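Local coordinates for protein ornithine carbamoyltransferase (Giardia intestinalis, PDB 3GRF) that probably transfers the carbamoyl group of carbamoyl phosphate to ornithine, giving citrulline, at residues F164-D169 with V237-S242; F142-E147 with Y304-N309. All blocks are in the same frame, centred on the assembly; numbering follows the deposited sequence.

Contact 1 lies in the Asp/Orn-binding domain, where strands 164-167 and 237-240 run side by side within a parallel sheet. Contact 2 packs helix 135-151 against helix 303-322, joining a segment of the carbamoyl-phosphate-binding family region to one of the Asp/Orn-binding region, so it ties the two domains while contact 1 lies within the second. The two centres are about 15 Å apart. Along the chain, 142-147 comes first, followed by 164-169, 237-242 and finally 304-309, strand 164-167 being the next regular element after helix 135-151. They also touch: Ile145 packs on Phe164 and Val237, so the helix that makes contact 2 also lies against the sheet of contact 1.

Contact 1: residues F164-D169 with V237-S242; sequences FAYCGD and VVYTDS
Three backbone hydrogen bonds hold strands 164-167 and 237-240 together in parallel: Ala165 N to Val237 O (2.9 Å), Tyr239 N to Ala165 O, and Cys167 N to Tyr239 O. Ala165 thus uses both its N-H and its carbonyl on the neighbouring strand. Beyond them the side chain of Thr240 takes over, its OG1 donating to Cys167 O (2.9 Å) from above the carbonyl plane.

The apolar contacts gather on the face that carries Phe164, Tyr166, Val237 and Tyr239. With CG anti to the backbone N (chi1 177°), the Phe164 ring swings over the neighbouring strand, where CD1 meets Val237 CG1 at 3.6 Å and CZ meets Tyr239 CB at 3.5 Å. The Phe164 and Tyr239 rings are oblique, their planes 51° apart.

At the C-terminal end, Tyr166 OH donates a very short bond (2.5 Å) to Asp241 OD2, which lies at the edge of the tyrosine ring and in its plane. Asn172 also binds this carboxylate oxygen. A water donates to Tyr166 OH and Asp241 O and weakly accepts from Asp169 N, bridging the ends of the two segments.

In this Rossmann-like sheet, strand 188-192 flanks 164-167 and strand 278-281 flanks 237-240. Leu178 of helix 173-185 packs on Phe164 and Tyr239, while Tyr239 OH bonds to Asp141 of helix 135-151. On the other face, Cys167 forms a disulfide with Cys228.

Contact 2: residues F142-E147 with Y304-N309; sequences FMTIKE and YDEAGN
Two interdomain helices of the transcarbamoylase fold, 135-151 and 303-322, cross here with their short segments at 126° and axes 9.5 Å apart, and Asn309 is the hub, touching Met143, Thr144 and Glu147. Its ND2 gives one bond to Thr144 OG1 (2.8 Å, N-H...O 158°), which lies in the amide plane, and another to Glu147 OE1 (3.1 Å), met on the syn side of the carboxylate but 28° out of its plane. One amide nitrogen thus bridges two residues a turn apart on helix 135-151.

The other oxygen of Glu147, OE2, forms a salt bridge with Lys32 of helix 18-33, and the same lysine bonds to Asn309 OD1. Gripped at both its nitrogen and its oxygen, the buried amide has its rotation fixed. Thr144 OG1 sits beside its own backbone N, where it is also hydrogen-bonded to Cys140 O one turn back; its methyl CG2 rests 3.9 Å from Glu306 CB. On the 303-322 side, Asp305 OD2 reaches a second subunit, in a salt bridge with Arg99 of that chain. Met143 lies against the amide's oxygen end, its methyl CE 3.6 Å from Asn309 OD1.

Contact 1: residues F164-D169 with V237-S242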
loop_
_atom_site.group_PDB
_atom_site.type_symbol
_atom_site.label_atom_id
_atom_site.label_comp_id
_atom_site.label_asym_id
_atom_site.label_seq_id
_atom_site.Cartn_x
_atom_site.Cartn_y
_atom_site.Cartn_z
ATOM N N PHE A 164 2.927 2.281 -39.131
ATOM C CA PHE A 164 3.266 2.841 -37.820
ATOM C C PHE A 164 4.591 3.626 -37.966
ATOM O O PHE A 164 5.515 3.172 -38.646
ATOM C CB PHE A 164 3.374 1.721 -36.783
ATOM C CG PHE A 164 3.801 2.201 -35.395
ATOM C CD1 PHE A 164 2.857 2.495 -34.428
ATOM C CD2 PHE A 164 5.160 2.371 -35.081
ATOM C CE1 PHE A 164 3.245 2.941 -33.172
ATOM C CE2 PHE A 164 5.544 2.796 -33.853
ATOM C CZ PHE A 164 4.604 3.102 -32.899
ATOM N N ALA A 165 4.693 4.811 -37.379
ATOM C CA ALA A 165 6.029 5.457 -37.304
ATOM C C ALA A 165 6.411 5.945 -35.900
ATOM O O ALA A 165 5.569 6.509 -35.220
ATOM C CB ALA A 165 6.130 6.630 -38.306
ATOM N N TYR A 166 7.670 5.716 -35.497
ATOM C CA TYR A 166 8.202 6.177 -34.231
ATOM C C TYR A 166 9.123 7.342 -34.612
ATOM O O TYR A 166 9.895 7.208 -35.558
ATOM C CB TYR A 166 9.014 5.110 -33.450
ATOM C CG TYR A 166 9.582 5.767 -32.219
ATOM C CD1 TYR A 166 10.866 6.380 -32.231
ATOM C CD2 TYR A 166 8.809 5.893 -31.091
ATOM C CE1 TYR A 166 11.313 7.082 -31.113
ATOM C CE2 TYR A 166 9.251 6.578 -29.967
ATOM C CZ TYR A 166 10.503 7.190 -29.999
ATOM O OH TYR A 166 10.957 7.863 -28.900
ATOM N N CYS A 167 8.989 8.494 -33.937
ATOM C CA CYS A 167 9.839 9.667 -34.245
ATOM C C CYS A 167 10.629 10.007 -33.012
ATOM O O CYS A 167 10.079 9.989 -31.927
ATOM C CB CYS A 167 9.034 10.896 -34.709
ATOM S SG CYS A 167 8.581 10.857 -36.443
ATOM N N GLY A 168 11.910 10.343 -33.182
ATOM C CA GLY A 168 12.676 10.787 -32.034
ATOM C C GLY A 168 13.892 9.950 -31.743
ATOM O O GLY A 168 14.426 9.271 -32.633
ATOM N N ASP A 169 14.343 10.045 -30.501
ATOM C CA ASP A 169 15.433 9.241 -29.974
ATOM C C ASP A 169 15.085 7.780 -29.983
ATOM O O ASP A 169 14.175 7.322 -29.245
ATOM C CB ASP A 169 15.765 9.632 -28.545
ATOM C CG ASP A 169 17.033 8.976 -28.057
ATOM O OD1 ASP A 169 17.621 8.151 -28.807
ATOM O OD2 ASP A 169 17.441 9.305 -26.929
ATOM N N VAL A 237 -0.135 5.977 -37.772
ATOM C CA VAL A 237 0.130 6.214 -36.352
ATOM C C VAL A 237 1.456 6.940 -36.322
ATOM O O VAL A 237 2.406 6.500 -36.978
ATOM C CB VAL A 237 0.315 4.924 -35.509
ATOM C CG1 VAL A 237 0.575 5.299 -33.998
ATOM C CG2 VAL A 237 -0.899 4.007 -35.656
ATOM N N VAL A 238 1.498 8.037 -35.569
ATOM C CA VAL A 238 2.763 8.686 -35.275
ATOM C C VAL A 238 3.007 8.720 -33.771
ATOM O O VAL A 238 2.244 9.310 -33.005
ATOM C CB VAL A 238 2.810 10.115 -35.811
ATOM C CG1 VAL A 238 4.190 10.774 -35.471
ATOM C CG2 VAL A 238 2.544 10.137 -37.324
ATOM N N TYR A 239 4.109 8.122 -33.344
ATOM C CA TYR A 239 4.273 7.882 -31.937
ATOM C C TYR A 239 5.591 8.534 -31.614
ATOM O O TYR A 239 6.528 8.440 -32.396
ATOM C CB TYR A 239 4.292 6.362 -31.724
ATOM C CG TYR A 239 4.244 5.828 -30.306
ATOM C CD1 TYR A 239 5.216 6.158 -29.364
ATOM C CD2 TYR A 239 3.279 4.944 -29.947
ATOM C CE1 TYR A 239 5.200 5.626 -28.089
ATOM C CE2 TYR A 239 3.258 4.388 -28.713
ATOM C CZ TYR A 239 4.201 4.759 -27.771
ATOM O OH TYR A 239 4.159 4.197 -26.535
ATOM N N THR A 240 5.638 9.238 -30.490
ATOM C CA THR A 240 6.897 9.787 -29.996
ATOM C C THR A 240 6.965 9.698 -28.489
ATOM O O THR A 240 5.983 9.340 -27.833
ATOM C CB THR A 240 7.127 11.225 -30.506
ATOM O OG1 THR A 240 8.478 11.608 -30.205
ATOM C CG2 THR A 240 6.127 12.192 -29.912
ATOM N N ASP A 241 8.139 9.939 -27.917
ATOM C CA ASP A 241 8.188 9.974 -26.460
ATOM C C ASP A 241 9.355 10.802 -25.972
ATOM O O ASP A 241 10.101 11.328 -26.781
ATOM C CB ASP A 241 8.082 8.541 -25.834
ATOM C CG ASP A 241 9.428 7.817 -25.671
ATOM O OD1 ASP A 241 9.573 7.091 -24.677
ATOM O OD2 ASP A 241 10.323 7.942 -26.515
ATOM N N SER A 242 9.457 10.927 -24.657
ATOM C CA SER A 242 10.281 11.892 -23.989
ATOM C C SER A 242 11.700 11.879 -24.528
ATOM O O SER A 242 12.321 10.828 -24.630
ATOM C CB SER A 242 10.252 11.599 -22.491
ATOM O OG SER A 242 11.346 12.215 -21.842
HETATM O O HOH W 1 12.079 10.394 -28.543
#

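Contact 2: residues F142-E147 with Y304-N309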
loop_
_atom_site.group_PDB
_atom_site.type_symbol
_atom_site.label_atom_id
_atom_site.label_comp_id
_atom_site.label_asym_id
_atom_site.label_seq_id
_atom_site.Cartn_x
_atom_site.Cartn_y
_atom_site.Cartn_z
ATOM N N PHE A 142 -0.804 -1.165 -28.600
ATOM C CA PHE A 142 -1.432 -1.897 -29.700
ATOM C C PHE A 142 -2.919 -2.141 -29.474
ATOM O O PHE A 142 -3.716 -2.072 -30.405
ATOM C CB PHE A 142 -0.652 -3.164 -30.017
ATOM C CG PHE A 142 0.725 -2.877 -30.485
ATOM C CD1 PHE A 142 1.821 -3.099 -29.644
ATOM C CD2 PHE A 142 0.939 -2.312 -31.747
ATOM C CE1 PHE A 142 3.086 -2.825 -30.070
ATOM C CE2 PHE A 142 2.250 -2.039 -32.193
ATOM C CZ PHE A 142 3.305 -2.293 -31.334
ATOM N N MET A 143 -3.298 -2.364 -28.227
ATOM C CA MET A 143 -4.710 -2.332 -27.856
ATOM C C MET A 143 -5.417 -1.008 -28.217
ATOM O O MET A 143 -6.540 -1.013 -28.736
ATOM C CB MET A 143 -4.855 -2.634 -26.390
ATOM C CG MET A 143 -6.318 -2.526 -25.869
ATOM S SD MET A 143 -6.392 -1.925 -24.112
ATOM C CE MET A 143 -8.165 -1.767 -23.975
ATOM N N THR A 144 -4.766 0.116 -27.944
ATOM C CA THR A 144 -5.291 1.442 -28.261
ATOM C C THR A 144 -5.408 1.614 -29.771
ATOM O O THR A 144 -6.409 2.149 -30.264
ATOM C CB THR A 144 -4.364 2.569 -27.664
ATOM O OG1 THR A 144 -4.287 2.424 -26.236
ATOM C CG2 THR A 144 -4.870 3.975 -28.054
ATOM N N ILE A 145 -4.383 1.167 -30.506
ATOM C CA ILE A 145 -4.426 1.227 -31.963
ATOM C C ILE A 145 -5.629 0.375 -32.466
ATOM O O ILE A 145 -6.443 0.874 -33.238
ATOM C CB ILE A 145 -3.072 0.782 -32.601
ATOM C CG1 ILE A 145 -2.006 1.867 -32.380
ATOM C CG2 ILE A 145 -3.181 0.472 -34.122
ATOM C CD1 ILE A 145 -0.528 1.344 -32.508
ATOM N N LYS A 146 -5.786 -0.864 -32.003
ATOM C CA LYS A 146 -6.934 -1.672 -32.484
ATOM C C LYS A 146 -8.284 -1.075 -32.153
ATOM O O LYS A 146 -9.224 -1.141 -32.957
ATOM C CB LYS A 146 -6.908 -3.120 -31.948
ATOM C CG LYS A 146 -8.270 -3.860 -32.246
ATOM C CD LYS A 146 -8.083 -5.371 -32.136
ATOM C CE LYS A 146 -9.302 -6.108 -32.654
ATOM N NZ LYS A 146 -9.051 -7.544 -32.327
ATOM N N GLU A 147 -8.402 -0.586 -30.929
ATOM C CA GLU A 147 -9.575 0.100 -30.413
ATOM C C GLU A 147 -9.960 1.299 -31.241
ATOM O O GLU A 147 -11.080 1.420 -31.671
ATOM C CB GLU A 147 -9.277 0.601 -29.007
ATOM C CG GLU A 147 -10.506 1.019 -28.256
ATOM C CD GLU A 147 -10.185 1.491 -26.862
ATOM O OE1 GLU A 147 -9.189 2.220 -26.693
ATOM O OE2 GLU A 147 -10.936 1.150 -25.938
ATOM N N TYR A 304 -4.370 10.415 -23.825
ATOM C CA TYR A 304 -4.952 10.188 -22.507
ATOM C C TYR A 304 -5.743 8.862 -22.463
ATOM O O TYR A 304 -5.760 8.198 -21.443
ATOM C CB TYR A 304 -5.931 11.297 -22.138
ATOM C CG TYR A 304 -5.409 12.672 -21.804
ATOM C CD1 TYR A 304 -6.198 13.780 -22.067
ATOM C CD2 TYR A 304 -4.165 12.873 -21.230
ATOM C CE1 TYR A 304 -5.796 15.048 -21.755
ATOM C CE2 TYR A 304 -3.730 14.165 -20.921
ATOM C CZ TYR A 304 -4.559 15.246 -21.195
ATOM O OH TYR A 304 -4.195 16.530 -20.896
ATOM N N ASP A 305 -6.476 8.554 -23.529
ATOM C CA ASP A 305 -7.195 7.275 -23.620
ATOM C C ASP A 305 -6.202 6.129 -23.683
ATOM O O ASP A 305 -6.432 5.046 -23.137
ATOM C CB ASP A 305 -8.064 7.236 -24.875
ATOM C CG ASP A 305 -9.417 7.948 -24.691
ATOM O OD1 ASP A 305 -10.110 8.116 -25.710
ATOM O OD2 ASP A 305 -9.784 8.342 -23.553
ATOM N N GLU A 306 -5.081 6.390 -24.355
ATOM C CA GLU A 306 -3.975 5.445 -24.402
ATOM C C GLU A 306 -3.421 5.204 -22.986
ATOM O O GLU A 306 -3.113 4.087 -22.659
ATOM C CB GLU A 306 -2.880 5.952 -25.377
ATOM C CG GLU A 306 -1.498 5.305 -25.221
ATOM C CD GLU A 306 -0.437 5.923 -26.109
ATOM O OE1 GLU A 306 -0.698 6.961 -26.712
ATOM O OE2 GLU A 306 0.699 5.405 -26.160
ATOM N N ALA A 307 -3.287 6.238 -22.156
ATOM C CA ALA A 307 -2.678 6.080 -20.825
ATOM C C ALA A 307 -3.636 5.362 -19.894
ATOM O O ALA A 307 -3.219 4.557 -19.088
ATOM C CB ALA A 307 -2.300 7.432 -20.228
ATOM N N GLY A 308 -4.929 5.640 -20.023
ATOM C CA GLY A 308 -5.944 4.909 -19.295
ATOM C C GLY A 308 -5.979 3.433 -19.628
ATOM O O GLY A 308 -6.373 2.600 -18.773
ATOM N N ASN A 309 -5.596 3.113 -20.872
ATOM C CA ASN A 309 -5.558 1.723 -21.379
ATOM C C ASN A 309 -4.421 0.899 -20.759
ATOM O O ASN A 309 -4.389 -0.326 -20.879
ATOM C CB ASN A 309 -5.455 1.697 -22.922
ATOM C CG ASN A 309 -6.795 1.969 -23.597
ATOM O OD1 ASN A 309 -7.864 1.689 -23.040
ATOM N ND2 ASN A 309 -6.750 2.486 -24.811
#